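Local coordinates for protein aminoglycoside 6-adenylyltransferase (Bacillus subtilis, PDB 2PBE) that transfers a nucleotide from ATP or GTP to O-6 of streptomycin, also adenylates streptidine, and so mediates bacterial resistance to streptomycin, at residues N19-I23 with E55-E59; I12-F16 with W63-F67; S48-T52 with I109-Y115. All coordinates share one frame; numbering follows the deposited sequence.

Interaction 1. Residues N19-I23 with E55-E59; sequences NDERI and ESFKE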
loop_
_atom_site.group_PDB
_atom_site.type_symbol
_atom_site.label_atom_id
_atom_site.label_comp_id
_atom_site.label_asym_id
_atom_site.label_seq_id
_atom_site.Cartn_x
_atom_site.Cartn_y
_atom_site.Cartn_z
ATOM N N ASN A 19 -13.074 1.044 4.894
ATOM C CA ASN A 19 -14.115 1.731 5.641
ATOM C C ASN A 19 -15.078 0.841 6.377
ATOM O O ASN A 19 -15.793 1.316 7.253
ATOM C CB ASN A 19 -14.896 2.648 4.713
ATOM C CG ASN A 19 -14.012 3.640 4.012
ATOM O OD1 ASN A 19 -13.110 4.214 4.614
ATOM N ND2 ASN A 19 -14.275 3.865 2.734
ATOM N N ASP A 20 -15.103 -0.444 6.044
ATOM C CA ASP A 20 -16.022 -1.338 6.724
ATOM C C ASP A 20 -15.405 -2.023 7.941
ATOM O O ASP A 20 -14.429 -2.771 7.838
ATOM C CB ASP A 20 -16.580 -2.367 5.757
ATOM C CG ASP A 20 -17.921 -2.881 6.202
ATOM O OD1 ASP A 20 -18.915 -2.763 5.454
ATOM O OD2 ASP A 20 -17.979 -3.395 7.327
ATOM N N GLU A 21 -16.003 -1.746 9.096
ATOM C CA GLU A 21 -15.556 -2.272 10.381
ATOM C C GLU A 21 -15.650 -3.781 10.541
ATOM O O GLU A 21 -14.966 -4.344 11.391
ATOM C CB GLU A 21 -16.306 -1.572 11.522
ATOM C CG GLU A 21 -15.821 -0.120 11.751
ATOM C CD GLU A 21 -16.354 0.522 13.020
ATOM O OE1 GLU A 21 -16.352 -0.157 14.068
ATOM O OE2 GLU A 21 -16.752 1.712 12.981
ATOM N N ARG A 22 -16.487 -4.455 9.748
ATOM C CA ARG A 22 -16.577 -5.908 9.867
ATOM C C ARG A 22 -15.418 -6.558 9.110
ATOM O O ARG A 22 -15.010 -7.677 9.436
ATOM C CB ARG A 22 -17.896 -6.458 9.300
ATOM C CG ARG A 22 -19.167 -5.832 9.829
ATOM C CD ARG A 22 -19.836 -5.070 8.711
ATOM N NE ARG A 22 -21.117 -5.616 8.287
ATOM C CZ ARG A 22 -21.740 -5.269 7.167
ATOM N NH1 ARG A 22 -21.195 -4.376 6.339
ATOM N NH2 ARG A 22 -22.934 -5.797 6.883
ATOM N N ILE A 23 -14.888 -5.868 8.103
ATOM C CA ILE A 23 -13.791 -6.434 7.326
ATOM C C ILE A 23 -12.457 -6.176 8.010
ATOM O O ILE A 23 -12.033 -5.034 8.160
ATOM C CB ILE A 23 -13.764 -5.880 5.895
ATOM C CG1 ILE A 23 -15.115 -6.137 5.220
ATOM C CG2 ILE A 23 -12.686 -6.592 5.080
ATOM C CD1 ILE A 23 -15.252 -5.473 3.878
ATOM N N GLU A 55 -23.110 -13.280 8.776
ATOM C CA GLU A 55 -24.570 -13.121 8.643
ATOM C C GLU A 55 -25.005 -11.661 8.403
ATOM O O GLU A 55 -26.052 -11.399 7.777
ATOM C CB GLU A 55 -25.273 -13.654 9.894
ATOM C CG GLU A 55 -25.137 -15.163 10.104
ATOM C CD GLU A 55 -25.626 -15.977 8.890
ATOM O OE1 GLU A 55 -24.819 -16.765 8.342
ATOM O OE2 GLU A 55 -26.810 -15.834 8.485
ATOM N N SER A 56 -24.200 -10.729 8.916
ATOM C CA SER A 56 -24.469 -9.298 8.787
ATOM C C SER A 56 -24.589 -8.915 7.321
ATOM O O SER A 56 -25.502 -8.193 6.897
ATOM C CB SER A 56 -23.330 -8.506 9.435
ATOM O OG SER A 56 -23.707 -7.161 9.643
ATOM N N PHE A 57 -23.652 -9.418 6.540
ATOM C CA PHE A 57 -23.632 -9.135 5.124
ATOM C C PHE A 57 -24.801 -9.807 4.441
ATOM O O PHE A 57 -25.336 -9.304 3.463
ATOM C CB PHE A 57 -22.313 -9.615 4.534
ATOM C CG PHE A 57 -21.136 -8.793 4.962
ATOM C CD1 PHE A 57 -20.826 -7.595 4.291
ATOM C CD2 PHE A 57 -20.366 -9.175 6.072
ATOM C CE1 PHE A 57 -19.762 -6.768 4.721
ATOM C CE2 PHE A 57 -19.294 -8.362 6.524
ATOM C CZ PHE A 57 -18.990 -7.153 5.852
ATOM N N LYS A 58 -25.204 -10.956 4.982
ATOM C CA LYS A 58 -26.313 -11.727 4.424
ATOM C C LYS A 58 -27.704 -11.142 4.647
ATOM O O LYS A 58 -28.660 -11.656 4.072
ATOM C CB LYS A 58 -26.276 -13.169 4.949
ATOM C CG LYS A 58 -25.017 -13.920 4.552
ATOM C CD LYS A 58 -25.282 -15.397 4.287
ATOM C CE LYS A 58 -25.703 -16.155 5.527
ATOM N NZ LYS A 58 -26.201 -17.537 5.230
ATOM N N GLU A 59 -27.838 -10.099 5.470
ATOM C CA GLU A 59 -29.151 -9.481 5.712
ATOM C C GLU A 59 -29.856 -9.226 4.365
ATOM O O GLU A 59 -31.021 -9.598 4.181
ATOM C CB GLU A 59 -28.999 -8.161 6.486
ATOM C CG GLU A 59 -29.751 -8.142 7.813
ATOM C CD GLU A 59 -28.831 -8.142 9.035
ATOM O OE1 GLU A 59 -28.333 -7.048 9.417
ATOM O OE2 GLU A 59 -28.597 -9.238 9.604
#

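Interaction 2. Residues I12-F16 with W63-F67; sequences IFLDF and WLEIF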
loop_
_atom_site.group_PDB
_atom_site.type_symbol
_atom_site.label_atom_id
_atom_site.label_comp_id
_atom_site.label_asym_id
_atom_site.label_seq_id
_atom_site.Cartn_x
_atom_site.Cartn_y
_atom_site.Cartn_z
ATOM N N ILE A 12 -11.774 0.280 -5.623
ATOM C CA ILE A 12 -13.087 0.059 -5.052
ATOM C C ILE A 12 -13.084 -1.019 -3.966
ATOM O O ILE A 12 -13.576 -0.793 -2.864
ATOM C CB ILE A 12 -14.069 -0.312 -6.180
ATOM C CG1 ILE A 12 -14.146 0.849 -7.171
ATOM C CG2 ILE A 12 -15.436 -0.615 -5.620
ATOM C CD1 ILE A 12 -14.941 0.568 -8.421
ATOM N N PHE A 13 -12.525 -2.181 -4.267
ATOM C CA PHE A 13 -12.509 -3.262 -3.298
ATOM C C PHE A 13 -11.690 -2.940 -2.053
ATOM O O PHE A 13 -12.099 -3.241 -0.928
ATOM C CB PHE A 13 -11.953 -4.539 -3.923
ATOM C CG PHE A 13 -12.646 -4.976 -5.187
ATOM C CD1 PHE A 13 -14.019 -4.722 -5.404
ATOM C CD2 PHE A 13 -11.928 -5.706 -6.157
ATOM C CE1 PHE A 13 -14.669 -5.194 -6.581
ATOM C CE2 PHE A 13 -12.552 -6.190 -7.338
ATOM C CZ PHE A 13 -13.927 -5.935 -7.553
ATOM N N LEU A 14 -10.529 -2.338 -2.265
ATOM C CA LEU A 14 -9.651 -1.979 -1.163
ATOM C C LEU A 14 -10.313 -0.883 -0.327
ATOM O O LEU A 14 -10.338 -0.935 0.907
ATOM C CB LEU A 14 -8.321 -1.483 -1.739
ATOM C CG LEU A 14 -7.020 -1.348 -0.947
ATOM C CD1 LEU A 14 -7.053 -0.117 -0.072
ATOM C CD2 LEU A 14 -6.796 -2.626 -0.138
ATOM N N ASP A 15 -10.870 0.101 -1.020
ATOM C CA ASP A 15 -11.523 1.222 -0.361
ATOM C C ASP A 15 -12.716 0.757 0.462
ATOM O O ASP A 15 -12.961 1.244 1.571
ATOM C CB ASP A 15 -11.988 2.232 -1.401
ATOM C CG ASP A 15 -12.267 3.577 -0.800
ATOM O OD1 ASP A 15 -11.288 4.223 -0.361
ATOM O OD2 ASP A 15 -13.454 3.983 -0.766
ATOM N N PHE A 16 -13.446 -0.202 -0.081
ATOM C CA PHE A 16 -14.601 -0.726 0.618
ATOM C C PHE A 16 -14.181 -1.322 1.951
ATOM O O PHE A 16 -14.703 -0.946 3.010
ATOM C CB PHE A 16 -15.287 -1.809 -0.199
ATOM C CG PHE A 16 -16.497 -2.367 0.473
ATOM C CD1 PHE A 16 -17.629 -1.549 0.703
ATOM C CD2 PHE A 16 -16.514 -3.694 0.914
ATOM C CE1 PHE A 16 -18.776 -2.044 1.375
ATOM C CE2 PHE A 16 -17.653 -4.221 1.591
ATOM C CZ PHE A 16 -18.784 -3.399 1.823
ATOM N N TRP A 63 -25.759 -3.424 0.066
ATOM C CA TRP A 63 -24.373 -2.992 0.197
ATOM C C TRP A 63 -23.530 -3.297 -1.058
ATOM O O TRP A 63 -22.461 -2.707 -1.258
ATOM C CB TRP A 63 -23.737 -3.643 1.418
ATOM C CG TRP A 63 -23.711 -5.107 1.320
ATOM C CD1 TRP A 63 -24.736 -5.969 1.621
ATOM C CD2 TRP A 63 -22.629 -5.901 0.852
ATOM N NE1 TRP A 63 -24.348 -7.265 1.363
ATOM C CE2 TRP A 63 -23.058 -7.261 0.892
ATOM C CE3 TRP A 63 -21.324 -5.604 0.401
ATOM C CZ2 TRP A 63 -22.221 -8.338 0.492
ATOM C CZ3 TRP A 63 -20.483 -6.674 0.003
ATOM C CH2 TRP A 63 -20.945 -8.029 0.053
ATOM N N LEU A 64 -24.013 -4.224 -1.882
ATOM C CA LEU A 64 -23.325 -4.625 -3.104
ATOM C C LEU A 64 -23.434 -3.599 -4.221
ATOM O O LEU A 64 -22.623 -3.577 -5.133
ATOM C CB LEU A 64 -23.887 -5.957 -3.592
ATOM C CG LEU A 64 -23.492 -7.235 -2.848
ATOM C CD1 LEU A 64 -24.451 -8.346 -3.190
ATOM C CD2 LEU A 64 -22.085 -7.623 -3.215
ATOM N N GLU A 65 -24.448 -2.753 -4.135
ATOM C CA GLU A 65 -24.718 -1.728 -5.139
ATOM C C GLU A 65 -23.540 -0.787 -5.302
ATOM O O GLU A 65 -23.395 -0.138 -6.350
ATOM C CB GLU A 65 -25.974 -0.937 -4.731
ATOM C CG GLU A 65 -26.904 -0.555 -5.875
ATOM C CD GLU A 65 -27.498 -1.764 -6.583
ATOM O OE1 GLU A 65 -27.009 -2.116 -7.685
ATOM O OE2 GLU A 65 -28.451 -2.361 -6.033
ATOM N N ILE A 66 -22.693 -0.735 -4.277
ATOM C CA ILE A 66 -21.527 0.138 -4.284
ATOM C C ILE A 66 -20.505 -0.229 -5.357
ATOM O O ILE A 66 -19.757 0.629 -5.838
ATOM C CB ILE A 66 -20.835 0.141 -2.902
ATOM C CG1 ILE A 66 -19.828 1.297 -2.832
ATOM C CG2 ILE A 66 -20.157 -1.215 -2.654
ATOM C CD1 ILE A 66 -19.177 1.476 -1.485
ATOM N N PHE A 67 -20.480 -1.501 -5.735
ATOM C CA PHE A 67 -19.520 -1.944 -6.731
ATOM C C PHE A 67 -19.957 -1.631 -8.149
ATOM O O PHE A 67 -19.187 -1.816 -9.095
ATOM C CB PHE A 67 -19.271 -3.437 -6.580
ATOM C CG PHE A 67 -18.774 -3.836 -5.222
ATOM C CD1 PHE A 67 -17.614 -3.252 -4.690
ATOM C CD2 PHE A 67 -19.445 -4.806 -4.476
ATOM C CE1 PHE A 67 -17.114 -3.635 -3.408
ATOM C CE2 PHE A 67 -18.966 -5.203 -3.195
ATOM C CZ PHE A 67 -17.793 -4.617 -2.662
#

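Interaction 3. Residues S48-T52 with I109-Y115; sequences SYFVT and IREAEDY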
loop_
_atom_site.group_PDB
_atom_site.type_symbol
_atom_site.label_atom_id
_atom_site.label_comp_id
_atom_site.label_asym_id
_atom_site.label_seq_id
_atom_site.Cartn_x
_atom_site.Cartn_y
_atom_site.Cartn_z
ATOM N N SER A 48 -11.224 -11.879 -1.313
ATOM C CA SER A 48 -11.722 -12.536 -0.109
ATOM C C SER A 48 -11.656 -11.550 1.049
ATOM O O SER A 48 -10.594 -10.984 1.331
ATOM C CB SER A 48 -10.866 -13.754 0.261
ATOM O OG SER A 48 -10.981 -14.795 -0.679
ATOM N N TYR A 49 -12.788 -11.348 1.712
ATOM C CA TYR A 49 -12.860 -10.464 2.873
ATOM C C TYR A 49 -13.066 -11.311 4.116
ATOM O O TYR A 49 -14.047 -12.051 4.209
ATOM C CB TYR A 49 -14.054 -9.506 2.787
ATOM C CG TYR A 49 -14.035 -8.445 1.703
ATOM C CD1 TYR A 49 -12.826 -7.797 1.329
ATOM C CD2 TYR A 49 -15.253 -7.990 1.133
ATOM C CE1 TYR A 49 -12.839 -6.706 0.412
ATOM C CE2 TYR A 49 -15.279 -6.904 0.218
ATOM C CZ TYR A 49 -14.070 -6.262 -0.136
ATOM O OH TYR A 49 -14.098 -5.182 -1.008
ATOM N N PHE A 50 -12.142 -11.220 5.070
ATOM C CA PHE A 50 -12.289 -11.976 6.314
ATOM C C PHE A 50 -13.025 -11.011 7.206
ATOM O O PHE A 50 -12.516 -9.926 7.501
ATOM C CB PHE A 50 -10.929 -12.349 6.883
ATOM C CG PHE A 50 -10.253 -13.428 6.122
ATOM C CD1 PHE A 50 -10.285 -14.747 6.583
ATOM C CD2 PHE A 50 -9.641 -13.152 4.890
ATOM C CE1 PHE A 50 -9.719 -15.803 5.817
ATOM C CE2 PHE A 50 -9.069 -14.192 4.103
ATOM C CZ PHE A 50 -9.112 -15.524 4.573
ATOM N N VAL A 51 -14.217 -11.404 7.627
ATOM C CA VAL A 51 -15.061 -10.534 8.417
ATOM C C VAL A 51 -15.416 -11.043 9.808
ATOM O O VAL A 51 -15.201 -12.200 10.138
ATOM C CB VAL A 51 -16.364 -10.240 7.641
ATOM C CG1 VAL A 51 -16.027 -9.822 6.230
ATOM C CG2 VAL A 51 -17.258 -11.477 7.607
ATOM N N THR A 52 -15.983 -10.157 10.611
ATOM C CA THR A 52 -16.380 -10.524 11.959
ATOM C C THR A 52 -17.748 -11.222 11.930
ATOM O O THR A 52 -17.890 -12.331 12.470
ATOM C CB THR A 52 -16.455 -9.278 12.868
ATOM O OG1 THR A 52 -17.261 -8.280 12.232
ATOM C CG2 THR A 52 -15.071 -8.727 13.131
ATOM N N ILE A 109 -13.518 -14.346 10.056
ATOM C CA ILE A 109 -12.192 -13.941 10.492
ATOM C C ILE A 109 -11.508 -14.976 11.372
ATOM O O ILE A 109 -10.285 -15.137 11.329
ATOM C CB ILE A 109 -12.262 -12.598 11.239
ATOM C CG1 ILE A 109 -10.862 -12.130 11.604
ATOM C CG2 ILE A 109 -13.089 -12.735 12.499
ATOM C CD1 ILE A 109 -9.975 -11.909 10.408
ATOM N N ARG A 110 -12.305 -15.676 12.168
ATOM C CA ARG A 110 -11.784 -16.694 13.057
ATOM C C ARG A 110 -11.062 -17.818 12.301
ATOM O O ARG A 110 -10.265 -18.544 12.888
ATOM C CB ARG A 110 -12.938 -17.276 13.894
ATOM C CG ARG A 110 -12.557 -18.464 14.783
ATOM C CD ARG A 110 -11.367 -18.157 15.716
ATOM N NE ARG A 110 -11.239 -19.156 16.778
ATOM C CZ ARG A 110 -12.088 -19.268 17.797
ATOM N NH1 ARG A 110 -13.119 -18.440 17.899
ATOM N NH2 ARG A 110 -11.919 -20.223 18.705
ATOM N N GLU A 111 -11.315 -17.944 10.999
ATOM C CA GLU A 111 -10.725 -19.022 10.200
ATOM C C GLU A 111 -9.539 -18.626 9.328
ATOM O O GLU A 111 -9.162 -19.365 8.413
ATOM C CB GLU A 111 -11.807 -19.654 9.319
ATOM C CG GLU A 111 -13.099 -19.932 10.090
ATOM C CD GLU A 111 -14.057 -20.811 9.330
ATOM O OE1 GLU A 111 -13.581 -21.803 8.752
ATOM O OE2 GLU A 111 -15.277 -20.539 9.313
ATOM N N ALA A 112 -8.961 -17.464 9.614
ATOM C CA ALA A 112 -7.825 -16.953 8.860
ATOM C C ALA A 112 -6.601 -17.832 9.054
ATOM O O ALA A 112 -5.949 -18.232 8.087
ATOM C CB ALA A 112 -7.511 -15.519 9.300
ATOM N N GLU A 113 -6.290 -18.117 10.314
ATOM C CA GLU A 113 -5.170 -18.961 10.689
ATOM C C GLU A 113 -5.197 -20.280 9.918
ATOM O O GLU A 113 -4.225 -20.631 9.262
ATOM C CB GLU A 113 -5.217 -19.242 12.197
ATOM C CG GLU A 113 -5.529 -18.031 13.087
ATOM C CD GLU A 113 -7.028 -17.682 13.143
ATOM O OE1 GLU A 113 -7.512 -16.914 12.282
ATOM O OE2 GLU A 113 -7.726 -18.199 14.055
ATOM N N ASP A 114 -6.328 -20.989 10.000
ATOM C CA ASP A 114 -6.487 -22.269 9.311
ATOM C C ASP A 114 -6.188 -22.044 7.839
ATOM O O ASP A 114 -5.402 -22.767 7.229
ATOM C CB ASP A 114 -7.924 -22.817 9.423
ATOM C CG ASP A 114 -8.336 -23.170 10.849
ATOM O OD1 ASP A 114 -7.537 -23.840 11.547
ATOM O OD2 ASP A 114 -9.467 -22.808 11.268
ATOM N N TYR A 115 -6.841 -21.025 7.289
ATOM C CA TYR A 115 -6.710 -20.645 5.882
ATOM C C TYR A 115 -5.265 -20.453 5.454
ATOM O O TYR A 115 -4.810 -21.112 4.509
ATOM C CB TYR A 115 -7.467 -19.347 5.641
ATOM C CG TYR A 115 -7.496 -18.907 4.189
ATOM C CD1 TYR A 115 -8.581 -19.255 3.340
ATOM C CD2 TYR A 115 -6.460 -18.089 3.659
ATOM C CE1 TYR A 115 -8.643 -18.776 1.993
ATOM C CE2 TYR A 115 -6.500 -17.621 2.323
ATOM C CZ TYR A 115 -7.589 -17.950 1.497
ATOM O OH TYR A 115 -7.625 -17.393 0.236
#

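Interaction 1. Residues N19-I23 with E55-E59
Arg22 and Phe57 reach toward each other from opposite directions and meet flat. The guanidinium of Arg22 lies over one face of the Phe57 ring, with the two planes 19° apart. Its CZ sits 3.6 Å from the centroid of the Phe57 ring, displaced somewhat toward the rim. This is a stacked cation-pi pair. Arg22 CB already touches the ring, 3.6 Å from Phe57 CE2. The arginine chain then bends at chi2 and chi3, which lays the guanidinium back over the same ring. Aliphatic carbon and guanidinium both cover the phenyl group.

Polar partners sit around the edge of the guanidinium. Ser56 OG lies near its plane and accepts from Arg22 NH2 at 3.2 Å, with an N-H...O angle of 149°. A weak second bond runs from Arg22 NE to the same Ser56 OG at 3.3 Å. One hydroxyl oxygen thus takes two N-H groups. On the Asp20 side, Arg22 NH1 forms a salt bridge to Asp20 OD1 at 2.9 Å. The bond uses the syn lone pair of OD1, and OD1 lies 5° out of the guanidinium plane.

Asp20 opens a type I beta turn that ends at Ile23, between helix 6-19 and strand 23-28. The Ile23 side chain crosses Phe57 at about a right angle, with Ile23 CG1 4.1 Å from Phe57 CZ. Phe57 also packs on Val51 of strand 45-51 and meets Trp63 edge-to-face. The contact therefore joins the turn before one strand to the helix 54-58 that follows its neighbour.

The chemistry is divided by direction. The edge of the guanidinium is held by oxygens and a face by the aromatic ring. The Asp20 carboxylate probably offsets the charge of Arg22, and the bonds and stack together restrict the rotation of the guanidinium.

Interaction 2. Residues I12-F16 with W63-F67
The Phe67 ring packs against Ile12, Phe13 and Phe16 of helix 6-19, and this is the tight part of the contact. Ile12 CG2 touches the edge of the Phe67 ring, 3.5 Å from Phe67 CD1. Phe13 turns its own edge toward the Phe67 face in an offset edge-to-face pair, planes at 74° and centroids 5.7 Å apart. Phe67 in turn directs its edge at the face of Phe16. Those planes stand at 69°, with Phe67 CZ 3.9 Å from Phe16 CD2. The Phe16 ring lies across from Phe67 because its CG is trans to the main-chain N (chi1 -179°). Behind these rings lie strands of the sheet: Phe13 packs on Ile47 and Leu102, and Phe67 on Tyr49 and Phe96.

The Phe16-Trp63 pair is looser. The two rings are nearly parallel but slid apart, so they barely overlap, with 5.9 Å between the centroids of the Phe16 ring and the Trp63 six-membered ring. Phe16 CZ still reaches within 3.7 Å of Trp63 CE3. Ile66 marks the solvent side. It is exposed and adds one touch, its CD1 4.0 Å from Phe16 CD1.

Phe13, Phe16, Trp63 and Phe67 form an aromatic cluster that packs helix 6-19 against the segment leading to strand 70-74. Across these two segments the hold is entirely apolar and aromatic, so it depends on ring fit and burial rather than on polar bonds.

Interaction 3. Residues S48-T52 with I109-Y115
Phe50 carries its CG opposite its own carbonyl carbon (chi1 -73°), and Tyr115 carries its CG opposite its backbone N (chi1 -175°). These torsions send the two side chains toward each other, and they cross at about a right angle. The contact is strand-to-helix packing in the mixed sheet of an NTP-transferase-clan enzyme. Strand 45-51 supplies Phe50. Helix 112-117, which follows the neighbouring parallel strand 101-108, supplies Tyr115.

The rings form an edge-to-face (T-shaped) pair. Phe50 directs its edge at the face of Tyr115, with centroids 5.2 Å apart and planes at 80°. The far end of the phenyl, CZ, stands over the centre of the tyrosine ring, 3.8 Å from Tyr115 CG. Further back, the same phenyl meets the start of the helix: Phe50 CD1 is 4.0 Å from Ala112 CB. At its root, Phe50 CB lies 3.7 Å from Ile109 CD1. One side chain thus runs past three residues of 109-115. Its neighbours Leu25, Thr27 and Ile107 come from the strands on either side.

Glu111 occupies the N-cap position, and its backbone O accepts from Tyr115 N at 3.1 Å. This first-turn bond carries Tyr115 round toward Phe50. Tyr49, the residue before Phe50, points to the other face of the sheet, where its OH bonds Phe13 O of helix 6-19.

At the strand's end, Ile109 CG2 packs 4.0 Å from Thr52 CA. One backbone bond also joins the segments here. Tyr49 already pairs with Thr105 and Ile107 of strand 101-108, and this bond fits a continuation of that parallel ladder. It runs from Ile109 N to Val51 O at 2.7 Å.

Interactions 1 and 2 adjoin: Ile23 packs on Phe16, and Phe57 meets Trp63. Both involve helix 6-19 or the turn at its end. Strand 45-51, part of interaction 3, lies next to both. Its Tyr49 touches Ile23, Phe16 and Phe67, while Phe50 faces helix 112-117. The Arg22 carbonyl probably bonds Thr52 N, which ties interaction 1 to interaction 3. Interaction 2 has a buried centre in Phe13 and Phe67 and is all apolar, with Ile66 exposed. Interaction 3 buries Phe50 and Ala112, adds a backbone bond, and ends at exposed Thr52. Interaction 1 puts charge and hydroxyl chemistry at partly exposed Arg22, Asp20 and Ser56, over buried Phe57.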